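PduO-type ATP--cob(I)alamin adenosyltransferase (Sulfolobus tokodaii, PDB 1WOZ) probably transfers the adenosyl group of ATP to the cobalt of cob(I)alamin. Local coordinates at residues E66-Q71 with R140-Y145; S43-E48 with K52-V57; V99-I104 with L152-A157. All coordinates share one frame; numbering follows the deposited sequence.

Interaction 1. Residues E66-Q71 with R140-Y145; sequences EDLSTQ and RMIIVY
I142 projects from the segment R140-Y145 onto L68 and D67, and its terminal methyl makes the closest contacts. I142 CD1 lies 3.5 Å from L68 CD2, tighter than usual for two carbons, and 3.7 Å from L68 CG, so the methyl rests against the branch point of the leucine as well as one of its arms. The I142 side chain is extended past CG1 (chi2 173°), which points CD1 at L68; the CA atoms of L68 and I142 are 8.7 Å apart and both side chains share the span. Of the 120 Å² buried by the two segments, 68 Å² belongs to I142.

The same methyl skirts the carboxylate of D67, with I142 CD1 4.1 Å from D67 CG; the two side chains run past one another in opposite directions. No hydrogen bond crosses the contact. The carboxylate instead faces three polar partners: D67 OD1 pairs with S72 OG, while D67 OD2 meets both I77 N and N139 ND2, which ties the end of helix 48-69 to the residue just before R140.

The pair L68-I142 joins helices 48-69 and 140-163 within the helical bundle characteristic of PduO-type adenosyltransferases, near the end where the first stops and the second begins. F27 of helix 23-44 touches both L68 and I142, adding a third helix to the cluster.

Further out, T70 is the first residue to leave helical geometry. T70 OG1 donates to E66 O at 2.8 Å, approaching 32° from the carbonyl plane, and T70 N reaches D67 O at 3.2 Å, two bonds that close the final turn carrying D67 and L68. A bound polyether molecule lies about 7 Å from the side chain of L68.

Interaction 2. Residues S43-E48 with K52-V57; sequences SKIPWE and KDLERV
E48 and K52 are joined through the backbone: K52 N donates to E48 O at 3.0 Å with an N-H...O angle of 162°, an i to i+4 helical bond. Since W47 occupies the N-cap position, this bond belongs to the start of helix 48-69. The two residues also bury the most surface here, 39 Å² on E48 and 30 Å² on K52, but mostly through atoms close to the main chain. K52 CB sits 3.4 Å from E48 O, whereas CG stands anti to the backbone N (chi1 169°) and the rest of the lysine chain runs off from E48. Both residues are exposed. E48 OE1 and E55 OE1 are 6.6 Å apart, close enough that their like charges may weakly disfavour each other.

L54, two residues after K52, supplies the buried half of the contact. Its CD1 meets I45 CD1 at 3.9 Å, methyl against methyl, with the two side chains crossing at about a right angle. I45 belongs to the linker that leaves helix 23-44, so the pair closes the inside of the corner between consecutive helices.

Helices 23-44 and 48-69 thus form an antiparallel alpha-alpha hairpin. L54 continues inward against I38 and I42 of helix 23-44 and against helix 140-163, while I45 packs on L114 of helix 109-134.

Interaction 3. Residues V99-I104 with L152-A157; sequences VKLFVI and LLFAMA
V99 is the first residue of its segment to meet F154: V99 CG1 approaches F154 CE1 at 4.4 Å, at the ring edge and near its plane. This is the loosest of three apolar contacts around the far end of the phenylalanine.

Two residues on, L101 brings CD2 to 4.2 Å from F154 CZ, obliquely. The peptide bond between L101 and F102 is cis, and the chain turns a corner at these two residues before running on to V103.

V103 makes the closest approach, with its CG2 3.7 Å from F154 CZ; V103 CB also lies 3.9 Å from F154 CE2. L101 CD2 and V103 CG2 lie on opposite sides of the ring plane, so the CZ end of the ring points between the two side chains. F154 holds CG anti to its main-chain nitrogen (chi1 -179°), sending the ring outward from the helix. It accounts for 69 of the 118 Å² buried, and the contact contains no hydrogen bond.

Apolar packing joins helix 140-163 to strand 103-104 and the chain leading into it. There, F102 and I104 form backbone hydrogen bonds with Y171 and K169 of the antiparallel strand 169-173. Neighbouring residues of the helix turn inward: L152 packs on helix 79-96 and M156 on helix 48-69.

In the fold
Interactions 1 and 2 share helix 48-69, and interactions 1 and 3 share helix 140-163, where they lie on opposite sides of the chain centre, 26 Å apart between contact centres. Interaction 1 is buried although it sits near one end of the bundle, combining aliphatic packing with a carboxylate bonded to neighbouring loops. Interaction 2 divides into an exposed backbone turn and a buried methyl pair. Interaction 3 is wholly apolar, partly buried, and joins helix 140-163 to a short strand and the chain before it, while interaction 1 joins two helices. Interactions 2 and 3 meet directly, L54 CD2 lying 3.7 Å from L153 CD2, whereas Y145 OH links interaction 1 to interaction 2 by packing on V57.

Interaction 1. Residues E66-Q71 with R140-Y145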
# COMPACT_ATOMS: atom_id res chain seq x y z
N GLU A 66 -8.27 -11.65 17.21
CA GLU A 66 -9.21 -12.22 18.17
C GLU A 66 -8.88 -11.76 19.58
O GLU A 66 -9.78 -11.52 20.39
CB GLU A 66 -9.20 -13.76 18.09
CG GLU A 66 -9.68 -14.25 16.73
CD GLU A 66 -10.27 -15.65 16.75
OE1 GLU A 66 -9.59 -16.61 17.17
OE2 GLU A 66 -11.44 -15.77 16.31
N ASP A 67 -7.59 -11.63 19.87
CA ASP A 67 -7.16 -11.13 21.18
C ASP A 67 -7.81 -9.75 21.32
O ASP A 67 -8.56 -9.50 22.27
CB ASP A 67 -5.61 -11.02 21.21
CG ASP A 67 -5.07 -10.57 22.56
OD1 ASP A 67 -5.75 -9.80 23.28
OD2 ASP A 67 -3.94 -10.96 22.89
N LEU A 68 -7.54 -8.85 20.37
CA LEU A 68 -8.11 -7.49 20.39
C LEU A 68 -9.62 -7.43 20.51
O LEU A 68 -10.15 -6.64 21.30
CB LEU A 68 -7.74 -6.73 19.11
CG LEU A 68 -6.28 -6.36 18.89
CD1 LEU A 68 -6.12 -5.79 17.46
CD2 LEU A 68 -5.85 -5.35 19.94
N SER A 69 -10.31 -8.24 19.71
CA SER A 69 -11.77 -8.31 19.67
C SER A 69 -12.44 -8.91 20.91
O SER A 69 -13.65 -8.69 21.12
CB SER A 69 -12.22 -9.12 18.44
OG SER A 69 -11.86 -8.48 17.23
N THR A 70 -11.69 -9.66 21.71
CA THR A 70 -12.26 -10.29 22.90
C THR A 70 -11.53 -9.92 24.19
O THR A 70 -11.63 -10.64 25.18
CB THR A 70 -12.24 -11.84 22.78
OG1 THR A 70 -10.89 -12.31 22.81
CG2 THR A 70 -12.88 -12.28 21.47
N GLN A 71 -10.80 -8.81 24.15
CA GLN A 71 -10.04 -8.33 25.31
C GLN A 71 -9.19 -9.46 25.90
O GLN A 71 -9.17 -9.68 27.12
CB GLN A 71 -10.99 -7.76 26.37
CG GLN A 71 -10.29 -6.97 27.47
CD GLN A 71 -11.26 -6.17 28.37
OE1 GLN A 71 -10.86 -5.63 29.40
NE2 GLN A 71 -12.53 -6.10 27.96
N ARG A 140 -0.48 -5.30 25.43
CA ARG A 140 0.79 -4.68 25.05
C ARG A 140 1.70 -5.61 24.23
O ARG A 140 2.52 -5.14 23.42
CB ARG A 140 1.52 -4.24 26.34
CG ARG A 140 2.89 -3.58 26.14
CD ARG A 140 2.77 -2.20 25.47
NE ARG A 140 4.06 -1.50 25.36
CZ ARG A 140 4.79 -1.09 26.39
NH1 ARG A 140 4.38 -1.30 27.63
NH2 ARG A 140 5.94 -0.44 26.17
N MSE A 141 1.57 -6.91 24.41
CA MSE A 141 2.39 -7.87 23.68
C MSE A 141 2.12 -7.81 22.17
O MSE A 141 2.93 -8.27 21.36
CB MSE A 141 2.14 -9.29 24.19
CG MSE A 141 3.29 -10.25 23.90
SE MSE A 141 5.02 -9.73 24.77
CE MSE A 141 4.39 -8.47 26.03
N ILE A 142 0.99 -7.25 21.80
CA ILE A 142 0.63 -7.13 20.39
C ILE A 142 1.56 -6.13 19.70
O ILE A 142 2.03 -6.37 18.59
CB ILE A 142 -0.83 -6.67 20.27
CG1 ILE A 142 -1.74 -7.85 20.65
CG2 ILE A 142 -1.13 -6.18 18.83
CD1 ILE A 142 -3.21 -7.46 20.71
N ILE A 143 1.83 -5.02 20.38
CA ILE A 143 2.72 -4.02 19.81
C ILE A 143 4.13 -4.61 19.73
O ILE A 143 4.85 -4.41 18.74
CB ILE A 143 2.70 -2.73 20.65
CG1 ILE A 143 1.27 -2.16 20.65
CG2 ILE A 143 3.67 -1.72 20.08
CD1 ILE A 143 1.07 -0.86 21.44
N VAL A 144 4.52 -5.37 20.75
CA VAL A 144 5.83 -6.01 20.72
C VAL A 144 5.94 -6.98 19.54
O VAL A 144 6.97 -7.02 18.83
CB VAL A 144 6.13 -6.78 22.01
CG1 VAL A 144 7.55 -7.36 21.95
CG2 VAL A 144 5.99 -5.82 23.21
N TYR A 145 4.87 -7.75 19.31
CA TYR A 145 4.87 -8.71 18.21
C TYR A 145 5.09 -7.97 16.88
O TYR A 145 5.94 -8.36 16.07
CB TYR A 145 3.52 -9.47 18.17
CG TYR A 145 3.46 -10.56 17.12
CD1 TYR A 145 3.76 -11.88 17.44
CD2 TYR A 145 3.11 -10.27 15.80
CE1 TYR A 145 3.71 -12.88 16.48
CE2 TYR A 145 3.06 -11.26 14.83
CZ TYR A 145 3.36 -12.56 15.17
OH TYR A 145 3.30 -13.55 14.22

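Interaction 2. Residues S43-E48 with K52-V57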
# COMPACT_ATOMS: atom_id res chain seq x y z
N SER A 43 3.22 -15.11 -2.18
CA SER A 43 3.01 -15.52 -3.57
C SER A 43 4.20 -15.17 -4.49
O SER A 43 4.35 -15.75 -5.56
CB SER A 43 1.73 -14.87 -4.15
OG SER A 43 1.93 -13.50 -4.50
N LYS A 44 5.04 -14.24 -4.07
CA LYS A 44 6.18 -13.81 -4.90
C LYS A 44 7.53 -14.40 -4.48
O LYS A 44 8.54 -14.18 -5.14
CB LYS A 44 6.30 -12.28 -4.85
CG LYS A 44 5.08 -11.50 -5.32
CD LYS A 44 4.88 -11.64 -6.80
CE LYS A 44 6.00 -10.97 -7.58
NZ LYS A 44 5.78 -11.11 -9.06
N ILE A 45 7.54 -15.15 -3.40
CA ILE A 45 8.77 -15.73 -2.85
C ILE A 45 8.79 -17.24 -3.12
O ILE A 45 7.87 -17.96 -2.74
CB ILE A 45 8.82 -15.45 -1.31
CG1 ILE A 45 9.13 -13.97 -1.07
CG2 ILE A 45 9.85 -16.33 -0.62
CD1 ILE A 45 8.86 -13.57 0.41
N PRO A 46 9.87 -17.74 -3.74
CA PRO A 46 9.95 -19.17 -4.04
C PRO A 46 10.54 -20.05 -2.94
O PRO A 46 10.48 -21.28 -3.03
CB PRO A 46 10.83 -19.18 -5.29
CG PRO A 46 11.87 -18.11 -4.94
CD PRO A 46 10.99 -17.00 -4.35
N TRP A 47 11.10 -19.46 -1.90
CA TRP A 47 11.76 -20.27 -0.88
C TRP A 47 10.81 -20.79 0.18
O TRP A 47 10.07 -20.04 0.81
CB TRP A 47 12.88 -19.45 -0.25
CG TRP A 47 13.78 -18.85 -1.30
CD1 TRP A 47 14.62 -19.52 -2.16
CD2 TRP A 47 13.89 -17.46 -1.64
NE1 TRP A 47 15.24 -18.63 -3.01
CE2 TRP A 47 14.81 -17.36 -2.71
CE3 TRP A 47 13.30 -16.30 -1.13
CZ2 TRP A 47 15.15 -16.14 -3.29
CZ3 TRP A 47 13.64 -15.07 -1.71
CH2 TRP A 47 14.56 -15.01 -2.78
N GLU A 48 10.86 -22.10 0.39
CA GLU A 48 9.94 -22.73 1.32
C GLU A 48 10.09 -22.33 2.76
O GLU A 48 9.09 -22.31 3.49
CB GLU A 48 10.03 -24.26 1.21
CG GLU A 48 9.63 -24.82 -0.12
CD GLU A 48 8.19 -24.55 -0.47
OE1 GLU A 48 7.30 -24.61 0.42
OE2 GLU A 48 7.94 -24.28 -1.66
N LYS A 52 6.88 -20.75 4.76
CA LYS A 52 6.41 -21.38 6.00
C LYS A 52 6.33 -20.37 7.15
O LYS A 52 5.31 -20.30 7.87
CB LYS A 52 7.34 -22.54 6.39
CG LYS A 52 7.12 -23.12 7.80
CD LYS A 52 8.21 -24.16 8.12
CE LYS A 52 8.09 -24.72 9.53
NZ LYS A 52 6.86 -25.55 9.71
N ASP A 53 7.38 -19.58 7.33
CA ASP A 53 7.39 -18.58 8.39
C ASP A 53 6.29 -17.54 8.22
O ASP A 53 5.58 -17.20 9.18
CB ASP A 53 8.75 -17.87 8.47
CG ASP A 53 9.86 -18.78 9.01
OD1 ASP A 53 9.52 -19.76 9.70
OD2 ASP A 53 11.04 -18.50 8.74
N LEU A 54 6.16 -17.01 7.00
CA LEU A 54 5.15 -15.99 6.73
C LEU A 54 3.73 -16.55 6.88
O LEU A 54 2.83 -15.85 7.34
CB LEU A 54 5.36 -15.41 5.32
CG LEU A 54 6.62 -14.54 5.21
CD1 LEU A 54 6.90 -14.25 3.73
CD2 LEU A 54 6.45 -13.25 6.02
N GLU A 55 3.52 -17.80 6.48
CA GLU A 55 2.18 -18.38 6.63
C GLU A 55 1.81 -18.47 8.10
O GLU A 55 0.65 -18.27 8.45
CB GLU A 55 2.09 -19.75 5.93
CG GLU A 55 1.91 -19.58 4.42
CD GLU A 55 2.22 -20.82 3.61
OE1 GLU A 55 2.69 -21.81 4.20
OE2 GLU A 55 2.00 -20.80 2.37
N ARG A 56 2.79 -18.75 8.97
CA ARG A 56 2.51 -18.80 10.42
C ARG A 56 2.16 -17.39 10.93
O ARG A 56 1.26 -17.23 11.77
CB ARG A 56 3.72 -19.35 11.19
CG ARG A 56 3.65 -19.11 12.71
CD ARG A 56 4.67 -19.97 13.44
NE ARG A 56 4.69 -19.69 14.87
CZ ARG A 56 5.44 -20.37 15.74
NH1 ARG A 56 6.21 -21.36 15.31
NH2 ARG A 56 5.40 -20.06 17.03
N VAL A 57 2.87 -16.38 10.44
CA VAL A 57 2.55 -15.02 10.83
C VAL A 57 1.09 -14.66 10.46
O VAL A 57 0.40 -14.02 11.24
CB VAL A 57 3.49 -13.97 10.13
CG1 VAL A 57 2.99 -12.55 10.41
CG2 VAL A 57 4.94 -14.12 10.66

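Interaction 3. Residues V99-I104 with L152-A157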
# COMPACT_ATOMS: atom_id res chain seq x y z
N VAL A 99 25.19 -6.60 7.76
CA VAL A 99 24.86 -5.62 6.73
C VAL A 99 25.02 -4.21 7.31
O VAL A 99 24.70 -3.97 8.47
CB VAL A 99 23.38 -5.80 6.22
CG1 VAL A 99 22.36 -5.41 7.32
CG2 VAL A 99 23.16 -4.96 4.97
N LYS A 100 25.55 -3.30 6.50
CA LYS A 100 25.71 -1.91 6.89
C LYS A 100 24.31 -1.27 6.92
O LYS A 100 23.43 -1.66 6.14
CB LYS A 100 26.52 -1.14 5.85
CG LYS A 100 28.02 -1.48 5.79
CD LYS A 100 28.65 -0.72 4.63
CE LYS A 100 30.13 -0.44 4.85
NZ LYS A 100 30.86 -1.70 5.02
N LEU A 101 24.14 -0.28 7.80
CA LEU A 101 22.88 0.46 7.92
C LEU A 101 23.15 1.89 7.41
O LEU A 101 24.28 2.39 7.55
CB LEU A 101 22.44 0.47 9.39
CG LEU A 101 22.26 -0.94 9.96
CD1 LEU A 101 21.95 -0.86 11.47
CD2 LEU A 101 21.11 -1.66 9.20
N PHE A 102 22.16 2.55 6.80
CA PHE A 102 20.82 2.01 6.55
C PHE A 102 20.76 1.28 5.22
O PHE A 102 21.46 1.63 4.29
CB PHE A 102 19.79 3.14 6.45
CG PHE A 102 19.54 3.87 7.72
CD1 PHE A 102 19.64 5.25 7.77
CD2 PHE A 102 19.18 3.18 8.87
CE1 PHE A 102 19.37 5.94 8.95
CE2 PHE A 102 18.90 3.86 10.05
CZ PHE A 102 19.00 5.24 10.09
N VAL A 103 19.90 0.27 5.15
CA VAL A 103 19.69 -0.46 3.91
C VAL A 103 18.60 0.32 3.13
O VAL A 103 17.56 0.67 3.69
CB VAL A 103 19.20 -1.91 4.19
CG1 VAL A 103 18.59 -2.52 2.91
CG2 VAL A 103 20.37 -2.74 4.68
N ILE A 104 18.87 0.62 1.86
CA ILE A 104 17.90 1.31 1.01
C ILE A 104 16.99 0.19 0.53
O ILE A 104 17.44 -0.75 -0.15
CB ILE A 104 18.60 2.00 -0.18
CG1 ILE A 104 19.52 3.12 0.36
CG2 ILE A 104 17.53 2.54 -1.17
CD1 ILE A 104 20.35 3.85 -0.73
N LEU A 152 11.97 -9.12 11.47
CA LEU A 152 12.02 -10.41 10.80
C LEU A 152 11.90 -10.20 9.27
O LEU A 152 12.64 -10.80 8.49
CB LEU A 152 10.88 -11.32 11.29
CG LEU A 152 10.65 -12.59 10.47
CD1 LEU A 152 11.92 -13.43 10.43
CD2 LEU A 152 9.47 -13.39 11.06
N LEU A 153 10.96 -9.35 8.86
CA LEU A 153 10.77 -9.08 7.43
C LEU A 153 12.05 -8.48 6.83
O LEU A 153 12.41 -8.79 5.69
CB LEU A 153 9.58 -8.14 7.24
CG LEU A 153 8.20 -8.78 7.54
CD1 LEU A 153 7.13 -7.70 7.62
CD2 LEU A 153 7.85 -9.81 6.45
N PHE A 154 12.70 -7.59 7.58
CA PHE A 154 13.96 -6.95 7.17
C PHE A 154 15.02 -8.04 6.97
O PHE A 154 15.67 -8.11 5.93
CB PHE A 154 14.38 -5.95 8.26
CG PHE A 154 15.65 -5.20 7.94
CD1 PHE A 154 16.88 -5.71 8.31
CD2 PHE A 154 15.60 -3.98 7.27
CE1 PHE A 154 18.08 -5.02 8.02
CE2 PHE A 154 16.78 -3.27 6.97
CZ PHE A 154 18.03 -3.79 7.34
N ALA A 155 15.17 -8.93 7.95
CA ALA A 155 16.17 -9.99 7.83
C ALA A 155 15.88 -10.89 6.65
O ALA A 155 16.80 -11.36 5.96
CB ALA A 155 16.23 -10.82 9.14
N MSE A 156 14.59 -11.13 6.38
CA MSE A 156 14.25 -11.98 5.25
C MSE A 156 14.60 -11.29 3.94
O MSE A 156 15.02 -11.94 3.00
CB MSE A 156 12.75 -12.33 5.25
CG MSE A 156 12.31 -13.24 6.37
SE MSE A 156 10.38 -13.50 6.09
CE MSE A 156 10.06 -15.02 7.28
N ALA A 157 14.42 -9.97 3.88
CA ALA A 157 14.73 -9.24 2.65
C ALA A 157 16.24 -9.30 2.36
O ALA A 157 16.65 -9.36 1.20
CB ALA A 157 14.26 -7.77 2.78